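Local coordinates for protein choline kinase (Cryptosporidium parvum, PDB 3MES) that probably catalyses the ATP-dependent phosphorylation of choline, and perhaps also of ethanolamine, as choline/ethanolamine kinases do, at residues B[60-65]-B[138-143]; B[72-77]-B[88-93]; B[84-89]-B[106-111]. One frame throughout, in Å; residues are numbered along the deposited sequence.

Contact 1: B[60-65]-B[138-143]; sequences KNIPGW and NIIADF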
loop_
_atom_site.group_PDB
_atom_site.type_symbol
_atom_site.label_atom_id
_atom_site.label_comp_id
_atom_site.label_asym_id
_atom_site.label_seq_id
_atom_site.Cartn_x
_atom_site.Cartn_y
_atom_site.Cartn_z
ATOM N N LYS B 60 24.202 23.520 -9.844
ATOM C CA LYS B 60 25.368 22.893 -10.453
ATOM C C LYS B 60 25.263 21.373 -10.487
ATOM O O LYS B 60 25.839 20.721 -11.359
ATOM C CB LYS B 60 26.638 23.312 -9.706
ATOM C CG LYS B 60 27.901 22.632 -10.199
ATOM C CD LYS B 60 29.125 23.136 -9.451
ATOM C CE LYS B 60 30.406 22.550 -10.028
ATOM N NZ LYS B 60 31.616 23.165 -9.412
ATOM N N ASN B 61 24.521 20.811 -9.540
ATOM C CA ASN B 61 24.498 19.365 -9.356
ATOM C C ASN B 61 23.144 18.713 -9.622
ATOM O O ASN B 61 23.068 17.512 -9.878
ATOM C CB ASN B 61 24.988 19.013 -7.950
ATOM C CG ASN B 61 26.432 19.418 -7.721
ATOM O OD1 ASN B 61 27.356 18.745 -8.175
ATOM N ND2 ASN B 61 26.632 20.526 -7.013
ATOM N N ILE B 62 22.077 19.503 -9.562
ATOM C CA ILE B 62 20.733 18.978 -9.795
ATOM C C ILE B 62 20.337 19.099 -11.261
ATOM O O ILE B 62 20.138 20.201 -11.763
ATOM C CB ILE B 62 19.682 19.715 -8.946
ATOM C CG1 ILE B 62 20.101 19.754 -7.476
ATOM C CG2 ILE B 62 18.315 19.062 -9.111
ATOM C CD1 ILE B 62 19.135 20.510 -6.592
ATOM N N PRO B 63 20.207 17.958 -11.950
ATOM C CA PRO B 63 19.847 17.949 -13.363
ATOM C C PRO B 63 18.659 18.862 -13.656
ATOM O O PRO B 63 17.623 18.754 -13.002
ATOM C CB PRO B 63 19.463 16.489 -13.614
ATOM C CG PRO B 63 20.262 15.722 -12.625
ATOM C CD PRO B 63 20.363 16.595 -11.406
ATOM N N GLY B 64 18.820 19.756 -14.627
ATOM C CA GLY B 64 17.743 20.646 -15.045
ATOM C C GLY B 64 17.777 22.012 -14.382
ATOM O O GLY B 64 17.167 22.966 -14.873
ATOM N N TRP B 65 18.496 22.108 -13.266
ATOM C CA TRP B 65 18.542 23.335 -12.476
ATOM C C TRP B 65 19.610 24.300 -12.979
ATOM O O TRP B 65 19.611 25.479 -12.623
ATOM C CB TRP B 65 18.808 23.007 -11.004
ATOM C CG TRP B 65 17.634 22.421 -10.279
ATOM C CD1 TRP B 65 16.763 21.483 -10.750
ATOM C CD2 TRP B 65 17.219 22.717 -8.939
ATOM N NE1 TRP B 65 15.823 21.186 -9.791
ATOM C CE2 TRP B 65 16.083 21.929 -8.670
ATOM C CE3 TRP B 65 17.696 23.576 -7.943
ATOM C CZ2 TRP B 65 15.415 21.975 -7.449
ATOM C CZ3 TRP B 65 17.034 23.620 -6.731
ATOM C CH2 TRP B 65 15.904 22.825 -6.494
ATOM N N ASN B 138 16.156 9.116 -2.802
ATOM C CA ASN B 138 17.244 9.126 -3.772
ATOM C C ASN B 138 18.296 10.195 -3.476
ATOM O O ASN B 138 17.963 11.312 -3.085
ATOM C CB ASN B 138 16.694 9.316 -5.187
ATOM C CG ASN B 138 17.727 9.025 -6.256
ATOM O OD1 ASN B 138 17.777 9.696 -7.289
ATOM N ND2 ASN B 138 18.562 8.020 -6.013
ATOM N N ILE B 139 19.566 9.840 -3.659
ATOM C CA ILE B 139 20.659 10.796 -3.523
ATOM C C ILE B 139 20.963 11.423 -4.876
ATOM O O ILE B 139 21.293 10.725 -5.832
ATOM C CB ILE B 139 21.946 10.127 -2.997
ATOM C CG1 ILE B 139 21.770 9.653 -1.555
ATOM C CG2 ILE B 139 23.127 11.086 -3.089
ATOM C CD1 ILE B 139 22.957 8.874 -1.034
ATOM N N ILE B 140 20.854 12.742 -4.954
ATOM C CA ILE B 140 21.114 13.449 -6.200
ATOM C C ILE B 140 22.565 13.919 -6.271
ATOM O O ILE B 140 23.187 13.888 -7.333
ATOM C CB ILE B 140 20.161 14.644 -6.370
ATOM C CG1 ILE B 140 18.709 14.156 -6.380
ATOM C CG2 ILE B 140 20.484 15.417 -7.641
ATOM C CD1 ILE B 140 17.688 15.259 -6.256
ATOM N N ALA B 141 23.098 14.348 -5.133
ATOM C CA ALA B 141 24.499 14.742 -5.032
ATOM C C ALA B 141 25.041 14.365 -3.660
ATOM O O ALA B 141 24.372 14.558 -2.643
ATOM C CB ALA B 141 24.658 16.231 -5.283
ATOM N N ASP B 142 26.258 13.828 -3.637
ATOM C CA ASP B 142 26.838 13.294 -2.410
ATOM C C ASP B 142 28.256 13.810 -2.171
ATOM O O ASP B 142 29.183 13.455 -2.898
ATOM C CB ASP B 142 26.837 11.760 -2.464
ATOM C CG ASP B 142 27.416 11.130 -1.214
ATOM O OD1 ASP B 142 28.062 11.851 -0.426
ATOM O OD2 ASP B 142 27.229 9.911 -1.018
ATOM N N PHE B 143 28.417 14.647 -1.150
ATOM C CA PHE B 143 29.736 15.146 -0.762
ATOM C C PHE B 143 29.983 14.987 0.737
ATOM O O PHE B 143 29.060 14.704 1.499
ATOM C CB PHE B 143 29.930 16.603 -1.195
ATOM C CG PHE B 143 28.744 17.485 -0.923
ATOM C CD1 PHE B 143 28.664 18.223 0.248
ATOM C CD2 PHE B 143 27.710 17.580 -1.841
ATOM C CE1 PHE B 143 27.575 19.037 0.501
ATOM C CE2 PHE B 143 26.616 18.391 -1.594
ATOM C CZ PHE B 143 26.548 19.122 -0.420
#

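Contact 2: B[72-77]-B[88-93]; sequences YIEVKQ and VVSIVN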
loop_
_atom_site.group_PDB
_atom_site.type_symbol
_atom_site.label_atom_id
_atom_site.label_comp_id
_atom_site.label_asym_id
_atom_site.label_seq_id
_atom_site.Cartn_x
_atom_site.Cartn_y
_atom_site.Cartn_z
ATOM N N TYR B 72 13.873 32.167 -8.851
ATOM C CA TYR B 72 12.798 31.176 -8.859
ATOM C C TYR B 72 13.090 30.032 -7.896
ATOM O O TYR B 72 12.372 29.033 -7.863
ATOM C CB TYR B 72 12.577 30.632 -10.271
ATOM C CG TYR B 72 12.244 31.700 -11.285
ATOM C CD1 TYR B 72 10.996 32.307 -11.295
ATOM C CD2 TYR B 72 13.176 32.103 -12.232
ATOM C CE1 TYR B 72 10.686 33.287 -12.217
ATOM C CE2 TYR B 72 12.876 33.082 -13.159
ATOM C CZ TYR B 72 11.628 33.670 -13.147
ATOM O OH TYR B 72 11.321 34.647 -14.067
ATOM N N ILE B 73 14.151 30.185 -7.112
ATOM C CA ILE B 73 14.536 29.174 -6.139
ATOM C C ILE B 73 14.378 29.705 -4.721
ATOM O O ILE B 73 14.837 30.804 -4.407
ATOM C CB ILE B 73 15.995 28.731 -6.342
ATOM C CG1 ILE B 73 16.225 28.309 -7.794
ATOM C CG2 ILE B 73 16.346 27.604 -5.383
ATOM C CD1 ILE B 73 17.666 27.977 -8.115
ATOM N N GLU B 74 13.728 28.927 -3.862
ATOM C CA GLU B 74 13.580 29.323 -2.469
ATOM C C GLU B 74 14.200 28.298 -1.527
ATOM O O GLU B 74 13.867 27.114 -1.574
ATOM C CB GLU B 74 12.109 29.532 -2.107
ATOM C CG GLU B 74 11.376 28.250 -1.759
ATOM C CD GLU B 74 10.360 28.442 -0.654
ATOM O OE1 GLU B 74 10.278 29.563 -0.109
ATOM O OE2 GLU B 74 9.648 27.469 -0.323
ATOM N N VAL B 75 15.105 28.763 -0.674
ATOM C CA VAL B 75 15.690 27.928 0.364
ATOM C C VAL B 75 15.001 28.212 1.691
ATOM O O VAL B 75 15.002 29.347 2.167
ATOM C CB VAL B 75 17.192 28.202 0.530
ATOM C CG1 VAL B 75 17.727 27.495 1.768
ATOM C CG2 VAL B 75 17.954 27.773 -0.713
ATOM N N LYS B 76 14.411 27.184 2.291
ATOM C CA LYS B 76 13.736 27.363 3.566
ATOM C C LYS B 76 14.175 26.289 4.558
ATOM O O LYS B 76 13.902 25.103 4.371
ATOM C CB LYS B 76 12.215 27.363 3.375
ATOM C CG LYS B 76 11.487 26.216 4.044
ATOM C CD LYS B 76 11.189 26.551 5.503
ATOM C CE LYS B 76 10.461 25.405 6.202
ATOM N NZ LYS B 76 9.042 25.284 5.765
ATOM N N GLN B 77 14.873 26.712 5.606
ATOM C CA GLN B 77 15.388 25.785 6.604
ATOM C C GLN B 77 14.290 25.255 7.517
ATOM O O GLN B 77 13.464 26.018 8.020
ATOM C CB GLN B 77 16.485 26.447 7.440
ATOM C CG GLN B 77 17.058 25.544 8.519
ATOM C CD GLN B 77 18.326 26.099 9.129
ATOM O OE1 GLN B 77 18.636 27.280 8.976
ATOM N NE2 GLN B 77 19.070 25.247 9.822
ATOM N N VAL B 88 14.627 22.740 2.729
ATOM C CA VAL B 88 13.816 22.360 1.589
ATOM C C VAL B 88 14.023 23.399 0.495
ATOM O O VAL B 88 13.681 24.570 0.665
ATOM C CB VAL B 88 12.328 22.262 1.943
ATOM C CG1 VAL B 88 11.556 21.665 0.781
ATOM C CG2 VAL B 88 12.136 21.418 3.194
ATOM N N VAL B 89 14.604 22.966 -0.619
ATOM C CA VAL B 89 14.882 23.863 -1.731
ATOM C C VAL B 89 13.906 23.601 -2.868
ATOM O O VAL B 89 13.958 22.554 -3.512
ATOM C CB VAL B 89 16.323 23.696 -2.242
ATOM C CG1 VAL B 89 16.626 24.729 -3.317
ATOM C CG2 VAL B 89 17.311 23.810 -1.089
ATOM N N SER B 90 13.018 24.557 -3.111
ATOM C CA SER B 90 11.970 24.384 -4.109
ATOM C C SER B 90 12.113 25.348 -5.280
ATOM O O SER B 90 12.737 26.403 -5.164
ATOM C CB SER B 90 10.594 24.571 -3.467
ATOM O OG SER B 90 10.446 23.753 -2.322
ATOM N N ILE B 91 11.532 24.967 -6.411
ATOM C CA ILE B 91 11.363 25.874 -7.534
ATOM C C ILE B 91 9.944 26.425 -7.460
ATOM O O ILE B 91 8.975 25.669 -7.519
ATOM C CB ILE B 91 11.565 25.156 -8.879
ATOM C CG1 ILE B 91 12.946 24.498 -8.933
ATOM C CG2 ILE B 91 11.387 26.126 -10.033
ATOM C CD1 ILE B 91 14.096 25.463 -8.732
ATOM N N VAL B 92 9.824 27.741 -7.322
ATOM C CA VAL B 92 8.527 28.366 -7.080
ATOM C C VAL B 92 7.784 28.756 -8.356
ATOM O O VAL B 92 6.627 29.175 -8.302
ATOM C CB VAL B 92 8.663 29.605 -6.173
ATOM C CG1 VAL B 92 9.012 29.186 -4.751
ATOM C CG2 VAL B 92 9.706 30.562 -6.732
ATOM N N ASN B 93 8.448 28.622 -9.501
ATOM C CA ASN B 93 7.816 28.914 -10.785
ATOM C C ASN B 93 7.315 27.647 -11.470
ATOM O O ASN B 93 8.092 26.737 -11.754
ATOM C CB ASN B 93 8.784 29.658 -11.708
ATOM C CG ASN B 93 8.199 29.909 -13.088
ATOM O OD1 ASN B 93 8.832 30.533 -13.941
ATOM N ND2 ASN B 93 6.985 29.423 -13.314
HETATM O O HOH W 1 11.569 25.358 -0.164
#

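Contact 3: B[84-89]-B[106-111]; sequences NQLFVV and LFRIYG. With ADP (adenosine-5'-diphosphate), chain I.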
loop_
_atom_site.group_PDB
_atom_site.type_symbol
_atom_site.label_atom_id
_atom_site.label_comp_id
_atom_site.label_asym_id
_atom_site.label_seq_id
_atom_site.Cartn_x
_atom_site.Cartn_y
_atom_site.Cartn_z
ATOM N N ASN B 84 21.317 17.580 12.164
ATOM C CA ASN B 84 21.808 18.208 10.945
ATOM C C ASN B 84 21.026 19.451 10.544
ATOM O O ASN B 84 19.916 19.681 11.022
ATOM C CB ASN B 84 21.798 17.197 9.796
ATOM C CG ASN B 84 22.580 15.940 10.124
ATOM O OD1 ASN B 84 23.783 15.992 10.380
ATOM N ND2 ASN B 84 21.897 14.801 10.116
ATOM N N GLN B 85 21.619 20.251 9.665
ATOM C CA GLN B 85 20.941 21.417 9.116
ATOM C C GLN B 85 20.186 21.007 7.861
ATOM O O GLN B 85 20.788 20.625 6.862
ATOM C CB GLN B 85 21.945 22.520 8.788
ATOM C CG GLN B 85 22.820 22.939 9.956
ATOM C CD GLN B 85 23.759 24.075 9.594
ATOM O OE1 GLN B 85 23.324 25.133 9.137
ATOM N NE2 GLN B 85 25.054 23.863 9.800
ATOM N N LEU B 86 18.861 21.078 7.919
ATOM C CA LEU B 86 18.032 20.649 6.803
ATOM C C LEU B 86 17.373 21.833 6.113
ATOM O O LEU B 86 16.925 22.779 6.760
ATOM C CB LEU B 86 16.970 19.652 7.274
ATOM C CG LEU B 86 17.476 18.408 8.012
ATOM C CD1 LEU B 86 16.325 17.450 8.303
ATOM C CD2 LEU B 86 18.571 17.707 7.221
ATOM N N PHE B 87 17.320 21.773 4.789
ATOM C CA PHE B 87 16.679 22.817 4.005
ATOM C C PHE B 87 15.819 22.192 2.924
ATOM O O PHE B 87 16.224 21.227 2.279
ATOM C CB PHE B 87 17.726 23.725 3.351
ATOM C CG PHE B 87 18.693 24.342 4.319
ATOM C CD1 PHE B 87 18.434 25.580 4.885
ATOM C CD2 PHE B 87 19.870 23.691 4.650
ATOM C CE1 PHE B 87 19.328 26.154 5.773
ATOM C CE2 PHE B 87 20.769 24.259 5.537
ATOM C CZ PHE B 87 20.498 25.493 6.099
ATOM N N VAL B 88 14.627 22.740 2.729
ATOM C CA VAL B 88 13.816 22.360 1.589
ATOM C C VAL B 88 14.023 23.399 0.495
ATOM O O VAL B 88 13.681 24.570 0.665
ATOM C CB VAL B 88 12.328 22.262 1.943
ATOM C CG1 VAL B 88 11.556 21.665 0.781
ATOM C CG2 VAL B 88 12.136 21.418 3.194
ATOM N N VAL B 89 14.604 22.966 -0.619
ATOM C CA VAL B 89 14.882 23.863 -1.731
ATOM C C VAL B 89 13.906 23.601 -2.868
ATOM O O VAL B 89 13.958 22.554 -3.512
ATOM C CB VAL B 89 16.323 23.696 -2.242
ATOM C CG1 VAL B 89 16.626 24.729 -3.317
ATOM C CG2 VAL B 89 17.311 23.810 -1.089
ATOM N N LEU B 106 15.845 18.012 -0.800
ATOM C CA LEU B 106 16.186 18.119 0.611
ATOM C C LEU B 106 17.692 18.313 0.740
ATOM O O LEU B 106 18.470 17.427 0.394
ATOM C CB LEU B 106 15.736 16.858 1.357
ATOM C CG LEU B 106 15.823 16.816 2.885
ATOM C CD1 LEU B 106 17.265 16.687 3.354
ATOM C CD2 LEU B 106 15.152 18.037 3.498
ATOM N N PHE B 107 18.100 19.485 1.217
ATOM C CA PHE B 107 19.520 19.798 1.355
ATOM C C PHE B 107 19.986 19.503 2.773
ATOM O O PHE B 107 19.574 20.170 3.719
ATOM C CB PHE B 107 19.782 21.265 1.010
ATOM C CG PHE B 107 21.213 21.561 0.657
ATOM C CD1 PHE B 107 21.604 21.677 -0.669
ATOM C CD2 PHE B 107 22.167 21.727 1.646
ATOM C CE1 PHE B 107 22.919 21.949 -1.000
ATOM C CE2 PHE B 107 23.485 22.001 1.320
ATOM C CZ PHE B 107 23.860 22.111 -0.005
ATOM N N ARG B 108 20.850 18.504 2.913
ATOM C CA ARG B 108 21.295 18.060 4.228
ATOM C C ARG B 108 22.760 18.398 4.488
ATOM O O ARG B 108 23.646 17.968 3.752
ATOM C CB ARG B 108 21.071 16.552 4.380
ATOM C CG ARG B 108 21.582 15.973 5.685
ATOM C CD ARG B 108 21.400 14.460 5.729
ATOM N NE ARG B 108 19.992 14.070 5.743
ATOM C CZ ARG B 108 19.257 13.964 6.847
ATOM N NH1 ARG B 108 19.795 14.225 8.031
ATOM N NH2 ARG B 108 17.985 13.598 6.769
ATOM N N ILE B 109 23.005 19.170 5.542
ATOM C CA ILE B 109 24.365 19.469 5.971
ATOM C C ILE B 109 24.664 18.768 7.296
ATOM O O ILE B 109 23.973 18.983 8.288
ATOM C CB ILE B 109 24.595 20.985 6.115
ATOM C CG1 ILE B 109 24.254 21.700 4.805
ATOM C CG2 ILE B 109 26.034 21.268 6.522
ATOM C CD1 ILE B 109 24.619 23.168 4.796
ATOM N N TYR B 110 25.692 17.926 7.302
ATOM C CA TYR B 110 26.002 17.114 8.475
ATOM C C TYR B 110 26.487 17.950 9.656
ATOM O O TYR B 110 27.517 18.621 9.573
ATOM C CB TYR B 110 27.045 16.048 8.133
ATOM C CG TYR B 110 26.665 15.171 6.962
ATOM C CD1 TYR B 110 25.414 14.573 6.896
ATOM C CD2 TYR B 110 27.563 14.930 5.928
ATOM C CE1 TYR B 110 25.063 13.768 5.831
ATOM C CE2 TYR B 110 27.219 14.125 4.857
ATOM C CZ TYR B 110 25.968 13.547 4.815
ATOM O OH TYR B 110 25.616 12.742 3.754
ATOM N N GLY B 111 25.740 17.903 10.752
ATOM C CA GLY B 111 26.164 18.532 11.994
ATOM C C GLY B 111 26.884 17.513 12.854
ATOM O O GLY B 111 26.937 16.336 12.507
HETATM P PB ADP I . 18.284 14.638 11.973
HETATM O O1B ADP I . 18.817 15.977 12.427
HETATM O O2B ADP I . 19.202 13.881 11.045
HETATM O O3B ADP I . 17.686 13.808 13.086
HETATM P PA ADP I . 16.024 13.969 10.401
HETATM O O1A ADP I . 15.525 13.041 11.482
HETATM O O2A ADP I . 16.641 13.414 9.143
HETATM O O3A ADP I . 17.040 15.044 11.040
HETATM O "O5'" ADP I . 14.816 14.946 9.996
HETATM C "C5'" ADP I . 13.954 14.620 8.916
HETATM C "C4'" ADP I . 12.663 15.392 9.113
HETATM O "O4'" ADP I . 12.600 16.439 8.147
HETATM C "C3'" ADP I . 11.469 14.484 8.878
HETATM O "O3'" ADP I . 10.649 14.453 10.046
HETATM C "C2'" ADP I . 10.720 15.096 7.717
HETATM O "O2'" ADP I . 9.575 15.793 8.212
HETATM C "C1'" ADP I . 11.707 16.070 7.100
HETATM N N9 ADP I . 12.494 15.377 6.054
HETATM C C8 ADP I . 13.727 14.859 6.213
HETATM N N7 ADP I . 14.177 14.293 5.064
HETATM C C5 ADP I . 13.211 14.449 4.139
HETATM C C6 ADP I . 13.033 14.086 2.714
HETATM N N6 ADP I . 14.004 13.427 2.036
HETATM N N1 ADP I . 11.872 14.437 2.116
HETATM C C2 ADP I . 10.901 15.091 2.783
HETATM N N3 ADP I . 10.992 15.455 4.074
HETATM C C4 ADP I . 12.104 15.166 4.795
#

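Contact 1: B[60-65]-B[138-143]
Ile62, which packs loosely against Ile140 across the contact, takes the backbone N-H of Trp65 on its carbonyl oxygen, with Trp65 N 2.9 Å from Ile62 O. That bond closes a type II beta turn with Pro63 and Gly64 at its two corners, Gly64 adopting the positive phi of 95° usual at the second of them. The two segments themselves meet through apolar contacts. Ile140 does most of the touching with its CG2 branch: chi1 of -60° leaves CG1 beside the residue's own N, and CG2, anti to that N, reaches the turn. There Ile140 CG2 sits 3.9 Å from Pro63 CD, the isoleucine and the proline ring meeting at a slant, and 4.0 Å from Asn61 O. Ile140 marks a corner in strand 139-143, an outer strand of the five-stranded antiparallel sheet in the N-terminal lobe of this protein-kinase-like fold. Ile140 and Ala141 together stand opposite the single residue Ile148 of strand 146-150, which makes a classic bulge, and both present side chains to residues 60-65. Ala141 CB meets Asn61 CB at 3.9 Å, while the amide of Asn61 is engaged within its own helix, ND2 bonding to Ile57 O. Ile62 CG1 approaches Ile140 CG2 at 4.4 Å, and both side chains rest on Ile105 and Ile148. The tip of the same Ile62 branch covers part of the indole of Trp65: CD1 lies 3.6 Å above one face, offset toward the rim, and the indole NE1 is satisfied by His102 O.

Contact 2: B[72-77]-B[88-93]
In Ile73, chi1 of -53° swings CG2 anti to the backbone N, and in Val89, chi1 of -175° does the same for CG1; the two side chains cross at a slant, with Ile73 CG2 3.6 Å from Val89 CG1. They lie on one face of the beta hairpin formed by strands 73-78 and 85-91, the first two strands of the N-terminal lobe. On the same face Val75 lies alongside Val89, CG2 to CG2 at 4.0 Å, and Ile73 runs side by side with Ile91, Ile73 CG1 3.7 Å from Ile91 CD1. Helix 51-61 covers this face through Ile55, with Trp65 packed against Val89 and Ile91. Ile73-Ile91 and Val75-Val89 are non-hydrogen-bonded pairs, whereas Glu74-Ser90 and Lys76-Val88 are hydrogen-bonded ones, each joined in both directions. Glu74 N reaches Ser90 O at 3.0 Å, nearly straight at 168°, in the carbonyl plane. Where the strands run out, Val92 N still donates to Tyr72 O at 2.9 Å, and Val92 CG2 tucks in beside that carbonyl. The other face carries Glu74, Lys76, Val88 and Ser90. The Glu74 and Val92 side chains cross at roughly a right angle, Glu74 CG 3.9 Å from Val92 CG1. A water lies near Glu74 OE2 and Ser90 OG, but its very short approach to Val88 O leaves its bonding pattern doubtful. Beyond the strand ends, Tyr72 and Asn93 lie side by side on the surface, where both also touch a crystal neighbour, and Tyr72 CD1 comes to 3.5 Å from Asn93 CB.

Contact 3: B[84-89]-B[106-111]
Strands 85-89 and 106-109 run antiparallel, their axes 4.7 Å apart at closest and inclined at 160°, with Gln85-Ile109 and Phe87-Phe107 as the hydrogen-bonded pairs. Past the last pair, Asn84 carries on with its side chain: OD1 accepts Gly111 N at 2.8 Å, in the amide plane and on a lone pair. That bond probably sets the rotation of the amide, which turns ND2 to ADP O2B for a weak hydrogen bond. Backbone Asn84 N holds ADP O1B at 3.0 Å. From the neighbouring strand Arg108 grips both phosphates, NH2 bonding to ADP O2A at 2.7 Å and almost straight (174°), NH1 to ADP O2B at 3.1 Å. Asn84 ND2 and Arg108 NH1 thus converge on one oxygen, with amide and guanidinium planes 85° apart. This is the nucleotide-binding face of the N-terminal lobe sheet, as in protein kinases. Leu86 lies alongside Arg108, CD2 centred over one face of its guanidinium and 3.7 Å above the plane, while a salt bridge from NE to Glu149 steadies the group further. Leu106 CG supports the adenine, 3.7 Å from ADP N7. On the opposite face Phe87 and Phe107 touch through their CB atoms, Ile109 CD1 reaches Phe87 CE2 at 4.1 Å, and both phenylalanines pack on Ile54 of helix 51-61, with Gln85 at the exposed end.

In the fold
All three contacts reach the five-stranded antiparallel sheet of the N-terminal lobe, their centres about 13 to 15 Å apart; contact 1 ties the turn after helix 51-61 to its edge strand. Along the chain, contacts 2 and 3 are nested within the loop closed by contact 1. Contacts 2 and 3 share strand 85-91, including Val88 and Val89, and so join strands 73-78, 85-91 and 104-109 in order; strand 146-150 comes next and 139-143 forms the far border. Trp65 at the end of the turn brings contact 1 onto strand 85-91, and from strand 139-143 Phe143 meets Phe107 of contact 3. One face of the sheet is thus backed by helix 51-61, and the other holds ADP.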